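Local coordinates for protein Cyp101j2 (Sphingobium yanoikuyae, PDB 5KYO) that is a haem-containing cytochrome P450 monooxygenase that probably hydroxylates 1,8-cineole, at residues A[272-277]-A[416-421]; A[56-61]-A[311-316]; A[316-321]-A[341-346]. One frame throughout, in Å; residues are numbered along the deposited sequence. Where two conformers were deposited one is given.

How the interactions relate
All three contacts meet around residues 316-318, where the chain leaves helix 303-313 and enters a strand beside the haem. Interactions 2 and 3 share Val316 and are buried; interaction 1 is partly buried. The loop 416-421 of interaction 1 runs against that chain, with probable backbone hydrogen bonds from Gly419 N to Val316 O and from Ser318 N to Ile417 O. Their chemistry follows their place. Interaction 1 packs a helix on a loop through a valine and an asparagine and adds a water bridge, interaction 2 centres on an imidazole and a long salt bridge, and interaction 3 pairs two strands, one of which sends Arg321 to a haem propionate. Interactions 1 and 3 touch the haem.

Interaction 1: residues A[272-277]-A[416-421]; sequences LDTVVN and GIVGSV. With HEM (protoporphyrin IX containing Fe), chain G.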
loop_
_atom_site.group_PDB
_atom_site.type_symbol
_atom_site.label_atom_id
_atom_site.label_comp_id
_atom_site.label_asym_id
_atom_site.label_seq_id
_atom_site.Cartn_x
_atom_site.Cartn_y
_atom_site.Cartn_z
ATOM N N LEU A 272 3.525 5.994 -0.279
ATOM C CA LEU A 272 3.367 6.708 -1.549
ATOM C C LEU A 272 2.326 6.031 -2.470
ATOM O O LEU A 272 1.173 6.443 -2.491
ATOM C CB LEU A 272 4.733 6.847 -2.245
ATOM C CG LEU A 272 4.847 7.659 -3.542
ATOM C CD1 LEU A 272 4.140 8.995 -3.444
ATOM C CD2 LEU A 272 6.321 7.874 -3.894
ATOM N N ASP A 273 2.708 5.006 -3.222
ATOM C CA ASP A 273 1.744 4.396 -4.166
ATOM C C ASP A 273 0.492 3.839 -3.471
ATOM O O ASP A 273 -0.604 3.912 -4.043
ATOM C CB ASP A 273 2.420 3.292 -4.989
ATOM C CG ASP A 273 3.361 3.844 -6.050
ATOM O OD1 ASP A 273 3.409 5.082 -6.229
ATOM O OD2 ASP A 273 4.057 3.039 -6.708
ATOM N N THR A 274 0.655 3.268 -2.272
ATOM C CA THR A 274 -0.484 2.822 -1.451
ATOM C C THR A 274 -1.564 3.914 -1.299
ATOM O O THR A 274 -2.717 3.729 -1.678
ATOM C CB THR A 274 -0.043 2.372 -0.014
ATOM O OG1 THR A 274 0.810 3.363 0.579
ATOM C CG2 THR A 274 0.682 1.032 -0.014
ATOM N N VAL A 275 -1.188 5.053 -0.742
ATOM C CA VAL A 275 -2.142 6.148 -0.518
ATOM C C VAL A 275 -2.686 6.728 -1.831
ATOM O O VAL A 275 -3.910 6.969 -1.965
ATOM C CB VAL A 275 -1.476 7.259 0.327
ATOM C CG1 VAL A 275 -2.307 8.539 0.325
ATOM C CG2 VAL A 275 -1.243 6.742 1.740
ATOM N N VAL A 276 -1.805 6.922 -2.816
ATOM C CA VAL A 276 -2.225 7.461 -4.108
ATOM C C VAL A 276 -3.253 6.511 -4.774
ATOM O O VAL A 276 -4.304 6.940 -5.265
ATOM C CB VAL A 276 -1.019 7.675 -5.066
ATOM C CG1 VAL A 276 -1.491 7.921 -6.499
ATOM C CG2 VAL A 276 -0.124 8.841 -4.617
ATOM N N ASN A 277 -2.943 5.215 -4.772
ATOM C CA ASN A 277 -3.817 4.222 -5.397
ATOM C C ASN A 277 -5.114 4.056 -4.614
ATOM O O ASN A 277 -6.191 3.928 -5.207
ATOM C CB ASN A 277 -3.081 2.896 -5.537
ATOM C CG ASN A 277 -2.012 2.959 -6.585
ATOM O OD1 ASN A 277 -1.310 1.981 -6.857
ATOM N ND2 ASN A 277 -1.871 4.133 -7.192
ATOM N N GLY A 416 -0.240 -4.882 -9.807
ATOM C CA GLY A 416 1.174 -4.803 -9.471
ATOM C C GLY A 416 1.225 -5.035 -7.987
ATOM O O GLY A 416 0.258 -5.511 -7.389
ATOM N N ILE A 417 2.349 -4.719 -7.359
ATOM C CA ILE A 417 2.443 -4.872 -5.917
ATOM C C ILE A 417 1.400 -3.980 -5.252
ATOM O O ILE A 417 0.848 -4.315 -4.200
ATOM C CB ILE A 417 3.857 -4.541 -5.403
ATOM C CG1 ILE A 417 4.845 -5.599 -5.892
ATOM C CG2 ILE A 417 3.894 -4.485 -3.892
ATOM C CD1 ILE A 417 5.541 -5.221 -7.142
ATOM N N VAL A 418 1.138 -2.836 -5.872
ATOM C CA VAL A 418 0.023 -1.994 -5.443
ATOM C C VAL A 418 -0.886 -1.792 -6.667
ATOM O O VAL A 418 -0.496 -1.171 -7.664
ATOM C CB VAL A 418 0.478 -0.633 -4.846
ATOM C CG1 VAL A 418 -0.696 0.074 -4.275
ATOM C CG2 VAL A 418 1.541 -0.847 -3.739
ATOM N N GLY A 419 -2.077 -2.381 -6.605
ATOM C CA GLY A 419 -3.082 -2.203 -7.649
ATOM C C GLY A 419 -3.511 -0.760 -7.782
ATOM O O GLY A 419 -3.256 0.041 -6.874
ATOM N N SER A 420 -4.174 -0.434 -8.896
ATOM C CA SER A 420 -4.574 0.942 -9.215
ATOM C C SER A 420 -5.688 1.037 -10.265
ATOM O O SER A 420 -5.864 0.146 -11.093
ATOM C CB SER A 420 -3.383 1.752 -9.727
ATOM O OG SER A 420 -2.817 1.164 -10.892
ATOM N N VAL A 421 -6.432 2.136 -10.194
ATOM C CA VAL A 421 -7.263 2.618 -11.290
ATOM C C VAL A 421 -6.328 3.496 -12.120
ATOM O O VAL A 421 -5.647 4.367 -11.575
ATOM C CB VAL A 421 -8.488 3.460 -10.790
ATOM C CG1 VAL A 421 -9.393 3.857 -11.944
ATOM C CG2 VAL A 421 -9.259 2.747 -9.694
HETATM C CHA HEM G . 3.478 -2.314 5.633
HETATM C CHB HEM G . -0.553 -1.408 3.080
HETATM C CHC HEM G . -0.011 3.363 3.992
HETATM C CHD HEM G . 4.432 2.499 5.672
HETATM C C1A HEM G . 2.317 -2.524 4.927
HETATM C C2A HEM G . 1.714 -3.806 4.586
HETATM C C3A HEM G . 0.603 -3.544 3.862
HETATM C C4A HEM G . 0.457 -2.102 3.736
HETATM C CMA HEM G . -0.376 -4.602 3.294
HETATM C CAA HEM G . 2.218 -5.229 4.961
HETATM C CBA HEM G . 3.327 -5.720 4.035
HETATM C CGA HEM G . 3.701 -7.144 4.373
HETATM O O1A HEM G . 2.827 -8.051 4.267
HETATM O O2A HEM G . 4.879 -7.393 4.741
HETATM C C1B HEM G . -0.780 -0.038 3.155
HETATM C C2B HEM G . -1.965 0.669 2.677
HETATM C C3B HEM G . -1.802 1.985 2.925
HETATM C C4B HEM G . -0.521 2.151 3.566
HETATM C CMB HEM G . -3.198 0.020 1.996
HETATM C CAB HEM G . -2.740 3.194 2.637
HETATM C CBB HEM G . -3.989 3.128 2.166
HETATM C C1C HEM G . 1.226 3.540 4.559
HETATM C C2C HEM G . 1.764 4.793 5.054
HETATM C C3C HEM G . 3.002 4.550 5.507
HETATM C C4C HEM G . 3.269 3.135 5.331
HETATM C CMC HEM G . 0.988 6.126 4.997
HETATM C CAC HEM G . 4.040 5.492 6.140
HETATM C CBC HEM G . 3.820 6.756 6.508
HETATM C C1D HEM G . 4.612 1.140 5.786
HETATM C C2D HEM G . 5.839 0.485 6.208
HETATM C C3D HEM G . 5.514 -0.991 6.206
HETATM C C4D HEM G . 4.148 -1.116 5.771
HETATM C CMD HEM G . 7.221 1.059 6.625
HETATM C CAD HEM G . 6.494 -2.127 6.575
HETATM C CBD HEM G . 6.180 -2.697 7.959
HETATM C CGD HEM G . 7.173 -3.804 8.260
HETATM O O1D HEM G . 7.787 -3.816 9.357
HETATM O O2D HEM G . 7.361 -4.671 7.368
HETATM N NA HEM G . 1.516 -1.514 4.395
HETATM N NB HEM G . 0.070 0.910 3.684
HETATM N NC HEM G . 2.161 2.550 4.753
HETATM N ND HEM G . 3.657 0.165 5.531
HETATM FE FE HEM G . 1.774 0.503 4.743
HETATM O O HOH W 1 -5.899 3.997 -8.134
#
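Asp273 meets the loop 416-421 through its backbone: its carbonyl O, which accepts the helical bond from Asn277 N, lies 3.8 Å from Val418 CG1. Thr274 comes next, its CA also resting on that methyl and its side chain serving the haem, CB standing 3.4 Å from HEM C3B; with chi1 at 49°, OG1 sits between the backbone N and carbonyl carbon and is hydrogen-bonded to Gly270 O. The Asp-Thr pair matches the P450 distal-helix signature associated with oxygen activation. Val275 turns from the loop and lays CG2 near haem vinyl carbon CAB. One turn after Asp273, Asn277 points at the loop. Its CG lies 3.2 Å from Gly419 O and 3.6 Å from Ser420 CB, and its CB touches Val418 CG1. An amide suits this place because it can offer N-H groups to loop carbonyls, Gly419 O above all; an alanine here would probably leave Gly419 O without the amide beside it and open a gap between Val418 and Ser420. Asn277 O accepts from a water (2.9 Å) that itself accepts from Val421 N (2.8 Å). Helix and loop are thus joined by apolar packing on Val418, a polar approach of Asn277 to Gly419 O and a water bridge between backbone atoms.

Interaction 2: residues A[56-61]-A[311-316]; sequences GLDFHQ and FRRFPV
His60 sits in the first turn of helix 59-69, whose start is a capping box, and its imidazole is gripped by the chain leaving helix 303-313, the helix of the P450 ExxR motif. NE2 donates to Pro315 O at 2.9 Å, reaching a lone pair in the carbonyl plane with an N-H...O angle of 152°. The ring is sandwiched: Arg313 O stands 3.7 Å above the centre of one face, and Phe59 CD1 lies over the other. Phe314 turns its edge toward the imidazole in an offset edge-to-face pair, planes 70° apart, CD1 coming 3.6 Å from His60 CE1, while Pro315 CD packs beside NE2. Histidine suits the place by giving both an aromatic surface and a donor. Around this core, Arg313 bends at chi2 (56°) to bring its guanidinium toward Asp58, making a long salt bridge (OD1 to NH2, 3.8 Å) with carboxylate and guanidinium perpendicular; its NE is held by Leu358 O. Farther out, the ExxR pair Arg312 and Glu309 forms a salt bridge. Asp58 is itself positioned by the capping box: Gln61 N donates to Asp58 OD2 at 2.9 Å, and in return Gln61 OE1 accepts from Asp58 N, also at 2.9 Å.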
loop_
_atom_site.group_PDB
_atom_site.type_symbol
_atom_site.label_atom_id
_atom_site.label_comp_id
_atom_site.label_asym_id
_atom_site.label_seq_id
_atom_site.Cartn_x
_atom_site.Cartn_y
_atom_site.Cartn_z
ATOM N N GLY A 56 -13.036 -4.801 -20.120
ATOM C CA GLY A 56 -13.117 -3.887 -18.999
ATOM C C GLY A 56 -13.888 -4.478 -17.831
ATOM O O GLY A 56 -15.079 -4.213 -17.652
ATOM N N LEU A 57 -13.203 -5.308 -17.051
ATOM C CA LEU A 57 -13.726 -5.815 -15.789
ATOM C C LEU A 57 -13.379 -4.830 -14.675
ATOM O O LEU A 57 -12.513 -3.977 -14.853
ATOM C CB LEU A 57 -13.136 -7.196 -15.470
ATOM C CG LEU A 57 -13.362 -8.271 -16.534
ATOM C CD1 LEU A 57 -12.635 -9.571 -16.184
ATOM C CD2 LEU A 57 -14.842 -8.510 -16.674
ATOM N N ASP A 58 -14.072 -4.938 -13.547
ATOM C CA ASP A 58 -13.666 -4.227 -12.346
ATOM C C ASP A 58 -12.457 -4.932 -11.740
ATOM O O ASP A 58 -12.382 -6.151 -11.769
ATOM C CB ASP A 58 -14.823 -4.159 -11.344
ATOM C CG ASP A 58 -14.361 -3.837 -9.941
ATOM O OD1 ASP A 58 -14.118 -2.645 -9.650
ATOM O OD2 ASP A 58 -14.238 -4.774 -9.124
ATOM N N PHE A 59 -11.512 -4.166 -11.194
ATOM C CA PHE A 59 -10.303 -4.714 -10.566
ATOM C C PHE A 59 -10.602 -5.856 -9.602
ATOM O O PHE A 59 -10.065 -6.957 -9.735
ATOM C CB PHE A 59 -9.550 -3.600 -9.812
ATOM C CG PHE A 59 -8.283 -4.057 -9.129
ATOM C CD1 PHE A 59 -8.323 -4.608 -7.855
ATOM C CD2 PHE A 59 -7.057 -3.867 -9.729
ATOM C CE1 PHE A 59 -7.176 -5.003 -7.219
ATOM C CE2 PHE A 59 -5.895 -4.259 -9.097
ATOM C CZ PHE A 59 -5.952 -4.831 -7.845
ATOM N N HIS A 60 -11.453 -5.606 -8.614
ATOM C CA HIS A 60 -11.662 -6.618 -7.591
ATOM C C HIS A 60 -12.506 -7.795 -8.114
ATOM O O HIS A 60 -12.313 -8.946 -7.699
ATOM C CB HIS A 60 -12.261 -5.961 -6.351
ATOM C CG HIS A 60 -11.290 -5.057 -5.657
ATOM N ND1 HIS A 60 -11.049 -3.762 -6.065
ATOM C CD2 HIS A 60 -10.414 -5.298 -4.648
ATOM C CE1 HIS A 60 -10.107 -3.228 -5.308
ATOM N NE2 HIS A 60 -9.707 -4.140 -4.440
ATOM N N GLN A 61 -13.408 -7.503 -9.048
ATOM C CA GLN A 61 -14.216 -8.529 -9.692
ATOM C C GLN A 61 -13.321 -9.512 -10.446
ATOM O O GLN A 61 -13.450 -10.714 -10.288
ATOM C CB GLN A 61 -15.235 -7.882 -10.640
ATOM C CG GLN A 61 -15.877 -8.833 -11.640
ATOM C CD GLN A 61 -16.484 -8.097 -12.831
ATOM O OE1 GLN A 61 -15.913 -7.125 -13.328
ATOM N NE2 GLN A 61 -17.646 -8.560 -13.291
ATOM N N PHE A 311 -11.729 1.168 3.059
ATOM C CA PHE A 311 -10.534 0.352 3.286
ATOM C C PHE A 311 -10.857 -1.138 3.183
ATOM O O PHE A 311 -10.039 -1.905 2.678
ATOM C CB PHE A 311 -9.861 0.687 4.624
ATOM C CG PHE A 311 -9.011 1.926 4.557
ATOM C CD1 PHE A 311 -7.890 1.958 3.752
ATOM C CD2 PHE A 311 -9.362 3.068 5.242
ATOM C CE1 PHE A 311 -7.109 3.094 3.662
ATOM C CE2 PHE A 311 -8.601 4.229 5.144
ATOM C CZ PHE A 311 -7.466 4.240 4.361
ATOM N N ARG A 312 -12.061 -1.541 3.590
ATOM C CA ARG A 312 -12.485 -2.937 3.382
ATOM C C ARG A 312 -12.672 -3.275 1.905
ATOM O O ARG A 312 -12.252 -4.333 1.444
ATOM C CB ARG A 312 -13.792 -3.252 4.119
ATOM C CG ARG A 312 -14.221 -4.712 3.922
ATOM C CD ARG A 312 -15.730 -4.903 4.043
ATOM N NE ARG A 312 -16.471 -4.212 2.992
ATOM C CZ ARG A 312 -16.639 -4.687 1.759
ATOM N NH1 ARG A 312 -16.095 -5.843 1.425
ATOM N NH2 ARG A 312 -17.338 -4.006 0.858
ATOM N N ARG A 313 -13.306 -2.376 1.160
ATOM C CA ARG A 313 -13.762 -2.677 -0.205
ATOM C C ARG A 313 -12.630 -2.684 -1.236
ATOM O O ARG A 313 -12.681 -3.441 -2.210
ATOM C CB ARG A 313 -14.847 -1.665 -0.612
ATOM C CG ARG A 313 -15.321 -1.702 -2.081
ATOM C CD ARG A 313 -15.852 -3.064 -2.574
ATOM N NE ARG A 313 -16.267 -2.939 -3.964
ATOM C CZ ARG A 313 -15.423 -2.990 -4.990
ATOM N NH1 ARG A 313 -14.133 -3.209 -4.779
ATOM N NH2 ARG A 313 -15.859 -2.827 -6.221
ATOM N N PHE A 314 -11.586 -1.885 -1.004
ATOM C CA PHE A 314 -10.537 -1.709 -2.004
ATOM C C PHE A 314 -9.119 -2.077 -1.550
ATOM O O PHE A 314 -8.239 -1.225 -1.520
ATOM C CB PHE A 314 -10.540 -0.253 -2.487
ATOM C CG PHE A 314 -11.825 0.146 -3.149
ATOM C CD1 PHE A 314 -12.145 -0.363 -4.400
ATOM C CD2 PHE A 314 -12.725 0.980 -2.517
ATOM C CE1 PHE A 314 -13.331 -0.021 -5.033
ATOM C CE2 PHE A 314 -13.933 1.333 -3.146
ATOM C CZ PHE A 314 -14.229 0.823 -4.402
ATOM N N PRO A 315 -8.898 -3.346 -1.183
ATOM C CA PRO A 315 -7.526 -3.757 -0.853
ATOM C C PRO A 315 -6.632 -3.592 -2.089
ATOM O O PRO A 315 -7.128 -3.810 -3.190
ATOM C CB PRO A 315 -7.685 -5.226 -0.454
ATOM C CG PRO A 315 -8.973 -5.681 -1.199
ATOM C CD PRO A 315 -9.853 -4.472 -1.168
ATOM N N VAL A 316 -5.374 -3.164 -1.930
ATOM C CA VAL A 316 -4.536 -2.935 -3.099
ATOM C C VAL A 316 -3.190 -3.686 -3.081
ATOM O O VAL A 316 -2.599 -3.940 -4.139
ATOM C CB VAL A 316 -4.253 -1.407 -3.291
ATOM C CG1 VAL A 316 -5.505 -0.693 -3.794
ATOM C CG2 VAL A 316 -3.724 -0.753 -2.000
#

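Interaction 3: residues A[316-321]-A[341-346]; sequences VVSSAR and MAPTVV. With HEM (protoporphyrin IX containing Fe), chain G.
Thr344 grips Val317 O twice: OG1 donates at 2.6 Å, to a lone pair in the carbonyl plane, and its backbone N donates at 3.0 Å from nearly straight ahead of the same oxygen. The hydroxyl can do this because chi1 of 64° sets OG1 between the backbone N and carbonyl carbon, and that same rotation sends CG2 to the haem methyl CMA. Besides donating, OG1 accepts from a water that in turn takes the N-H of Val316, so a small polar residue with both a hydroxyl and a methyl serves protein, solvent and cofactor at once. Val317 holds CG1 anti to its backbone N and lays both methyls over the rim of the haem face that Thr274 also covers, CG2 lying 3.6 Å from HEM CHB.

Farther along, the chains pair as antiparallel strands. Ala342 N donates to Ser319 O at 2.9 Å, and Ala320 opposes Met341 in a non-hydrogen-bonded pair, where the small methyl of Ala320 fits against the Met341 backbone. Ser318 OG packs on Pro343 CB, 3.4 Å away.

The side chain of Arg321 folds back over its own strand, bent at chi2 (-77°). Its NH1 reaches Ser319 OG at 3.0 Å, within the guanidinium plane, and Ala320 O at 2.7 Å, coming from above that carbonyl's plane. These two bonds fix the rotation of the guanidinium, and Met96 O accepts from NH2 as well. NH2 then points almost straight at propionate oxygen O1A of the haem, 2.9 Å away with an angle of 173°. The positive charge probably offsets that of the carboxylate. Arg321, on the sheet, thus joins Asn104, His130 and His377, from other parts of the fold, in hydrogen-bonding the haem, an arginine-and-histidine grip on the propionates familiar from cytochromes P450.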
loop_
_atom_site.group_PDB
_atom_site.type_symbol
_atom_site.label_atom_id
_atom_site.label_comp_id
_atom_site.label_asym_id
_atom_site.label_seq_id
_atom_site.Cartn_x
_atom_site.Cartn_y
_atom_site.Cartn_z
ATOM N N VAL A 316 -5.374 -3.164 -1.930
ATOM C CA VAL A 316 -4.536 -2.935 -3.099
ATOM C C VAL A 316 -3.190 -3.686 -3.081
ATOM O O VAL A 316 -2.599 -3.940 -4.139
ATOM C CB VAL A 316 -4.253 -1.407 -3.291
ATOM C CG1 VAL A 316 -5.505 -0.693 -3.794
ATOM C CG2 VAL A 316 -3.724 -0.753 -2.000
ATOM N N VAL A 317 -2.715 -4.056 -1.898
ATOM C CA VAL A 317 -1.350 -4.609 -1.777
ATOM C C VAL A 317 -1.280 -6.137 -1.934
ATOM O O VAL A 317 -2.100 -6.868 -1.362
ATOM C CB VAL A 317 -0.712 -4.232 -0.434
ATOM C CG1 VAL A 317 0.661 -4.888 -0.285
ATOM C CG2 VAL A 317 -0.578 -2.700 -0.323
ATOM N N SER A 318 -0.329 -6.596 -2.757
ATOM C CA SER A 318 0.030 -8.011 -2.855
ATOM C C SER A 318 1.490 -8.227 -2.450
ATOM O O SER A 318 2.428 -7.963 -3.208
ATOM C CB SER A 318 -0.217 -8.547 -4.271
ATOM O OG SER A 318 -1.579 -8.375 -4.627
ATOM N N SER A 319 1.671 -8.728 -1.243
ATOM C CA SER A 319 3.003 -8.989 -0.734
ATOM C C SER A 319 3.238 -10.493 -0.841
ATOM O O SER A 319 2.281 -11.263 -1.019
ATOM C CB SER A 319 3.130 -8.470 0.709
ATOM O OG SER A 319 4.371 -8.789 1.288
ATOM N N ALA A 320 4.496 -10.914 -0.764
ATOM C CA ALA A 320 4.823 -12.331 -0.887
ATOM C C ALA A 320 5.705 -12.753 0.275
ATOM O O ALA A 320 6.060 -11.923 1.110
ATOM C CB ALA A 320 5.501 -12.609 -2.213
ATOM N N ARG A 321 6.030 -14.043 0.338
ATOM C CA ARG A 321 6.902 -14.586 1.381
ATOM C C ARG A 321 7.833 -15.668 0.808
ATOM O O ARG A 321 7.496 -16.348 -0.160
ATOM C CB ARG A 321 6.080 -15.174 2.536
ATOM C CG ARG A 321 5.209 -14.175 3.315
ATOM C CD ARG A 321 6.017 -13.324 4.271
ATOM N NE ARG A 321 5.163 -12.408 5.023
ATOM C CZ ARG A 321 4.730 -11.238 4.555
ATOM N NH1 ARG A 321 5.075 -10.835 3.340
ATOM N NH2 ARG A 321 3.962 -10.469 5.304
ATOM N N MET A 341 3.003 -15.864 -2.881
ATOM C CA MET A 341 2.268 -14.606 -2.907
ATOM C C MET A 341 1.001 -14.738 -2.066
ATOM O O MET A 341 0.304 -15.737 -2.136
ATOM C CB MET A 341 1.937 -14.199 -4.346
ATOM C CG MET A 341 1.357 -12.809 -4.492
ATOM S SD MET A 341 1.441 -12.174 -6.173
ATOM C CE MET A 341 3.177 -11.736 -6.305
ATOM N N ALA A 342 0.725 -13.728 -1.250
ATOM C CA ALA A 342 -0.417 -13.777 -0.342
ATOM C C ALA A 342 -1.149 -12.439 -0.347
ATOM O O ALA A 342 -0.992 -11.648 0.576
ATOM C CB ALA A 342 0.047 -14.132 1.070
ATOM N N PRO A 343 -1.945 -12.183 -1.397
ATOM C CA PRO A 343 -2.529 -10.852 -1.602
ATOM C C PRO A 343 -3.577 -10.456 -0.566
ATOM O O PRO A 343 -4.484 -11.227 -0.238
ATOM C CB PRO A 343 -3.166 -10.962 -2.996
ATOM C CG PRO A 343 -2.445 -12.105 -3.645
ATOM C CD PRO A 343 -2.205 -13.071 -2.538
ATOM N N THR A 344 -3.467 -9.229 -0.073
ATOM C CA THR A 344 -4.495 -8.705 0.802
ATOM C C THR A 344 -5.838 -8.755 0.074
ATOM O O THR A 344 -6.872 -8.837 0.707
ATOM C CB THR A 344 -4.201 -7.261 1.249
ATOM O OG1 THR A 344 -4.220 -6.405 0.110
ATOM C CG2 THR A 344 -2.808 -7.174 1.883
ATOM N N VAL A 345 -5.785 -8.713 -1.257
ATOM C CA VAL A 345 -6.967 -8.676 -2.124
ATOM C C VAL A 345 -7.871 -9.891 -1.949
ATOM O O VAL A 345 -9.095 -9.752 -1.889
ATOM C CB VAL A 345 -6.569 -8.585 -3.622
ATOM C CG1 VAL A 345 -7.813 -8.525 -4.517
ATOM C CG2 VAL A 345 -5.670 -7.385 -3.859
ATOM N N VAL A 346 -7.273 -11.076 -1.836
ATOM C CA VAL A 346 -8.061 -12.310 -1.779
ATOM C C VAL A 346 -8.700 -12.514 -0.409
ATOM O O VAL A 346 -9.559 -13.378 -0.243
ATOM C CB VAL A 346 -7.210 -13.545 -2.159
ATOM C CG1 VAL A 346 -6.496 -13.281 -3.469
ATOM C CG2 VAL A 346 -6.208 -13.869 -1.084
HETATM C CHA HEM G . 3.478 -2.314 5.633
HETATM C CHB HEM G . -0.553 -1.408 3.080
HETATM C CHC HEM G . -0.011 3.363 3.992
HETATM C CHD HEM G . 4.432 2.499 5.672
HETATM C C1A HEM G . 2.317 -2.524 4.927
HETATM C C2A HEM G . 1.714 -3.806 4.586
HETATM C C3A HEM G . 0.603 -3.544 3.862
HETATM C C4A HEM G . 0.457 -2.102 3.736
HETATM C CMA HEM G . -0.376 -4.602 3.294
HETATM C CAA HEM G . 2.218 -5.229 4.961
HETATM C CBA HEM G . 3.327 -5.720 4.035
HETATM C CGA HEM G . 3.701 -7.144 4.373
HETATM O O1A HEM G . 2.827 -8.051 4.267
HETATM O O2A HEM G . 4.879 -7.393 4.741
HETATM C C1B HEM G . -0.780 -0.038 3.155
HETATM C C2B HEM G . -1.965 0.669 2.677
HETATM C C3B HEM G . -1.802 1.985 2.925
HETATM C C4B HEM G . -0.521 2.151 3.566
HETATM C CMB HEM G . -3.198 0.020 1.996
HETATM C CAB HEM G . -2.740 3.194 2.637
HETATM C CBB HEM G . -3.989 3.128 2.166
HETATM C C1C HEM G . 1.226 3.540 4.559
HETATM C C2C HEM G . 1.764 4.793 5.054
HETATM C C3C HEM G . 3.002 4.550 5.507
HETATM C C4C HEM G . 3.269 3.135 5.331
HETATM C CMC HEM G . 0.988 6.126 4.997
HETATM C CAC HEM G . 4.040 5.492 6.140
HETATM C CBC HEM G . 3.820 6.756 6.508
HETATM C C1D HEM G . 4.612 1.140 5.786
HETATM C C2D HEM G . 5.839 0.485 6.208
HETATM C C3D HEM G . 5.514 -0.991 6.206
HETATM C C4D HEM G . 4.148 -1.116 5.771
HETATM C CMD HEM G . 7.221 1.059 6.625
HETATM C CAD HEM G . 6.494 -2.127 6.575
HETATM C CBD HEM G . 6.180 -2.697 7.959
HETATM C CGD HEM G . 7.173 -3.804 8.260
HETATM O O1D HEM G . 7.787 -3.816 9.357
HETATM O O2D HEM G . 7.361 -4.671 7.368
HETATM N NA HEM G . 1.516 -1.514 4.395
HETATM N NB HEM G . 0.070 0.910 3.684
HETATM N NC HEM G . 2.161 2.550 4.753
HETATM N ND HEM G . 3.657 0.165 5.531
HETATM FE FE HEM G . 1.774 0.503 4.743
HETATM O O HOH W 2 -4.147 -3.557 0.677
#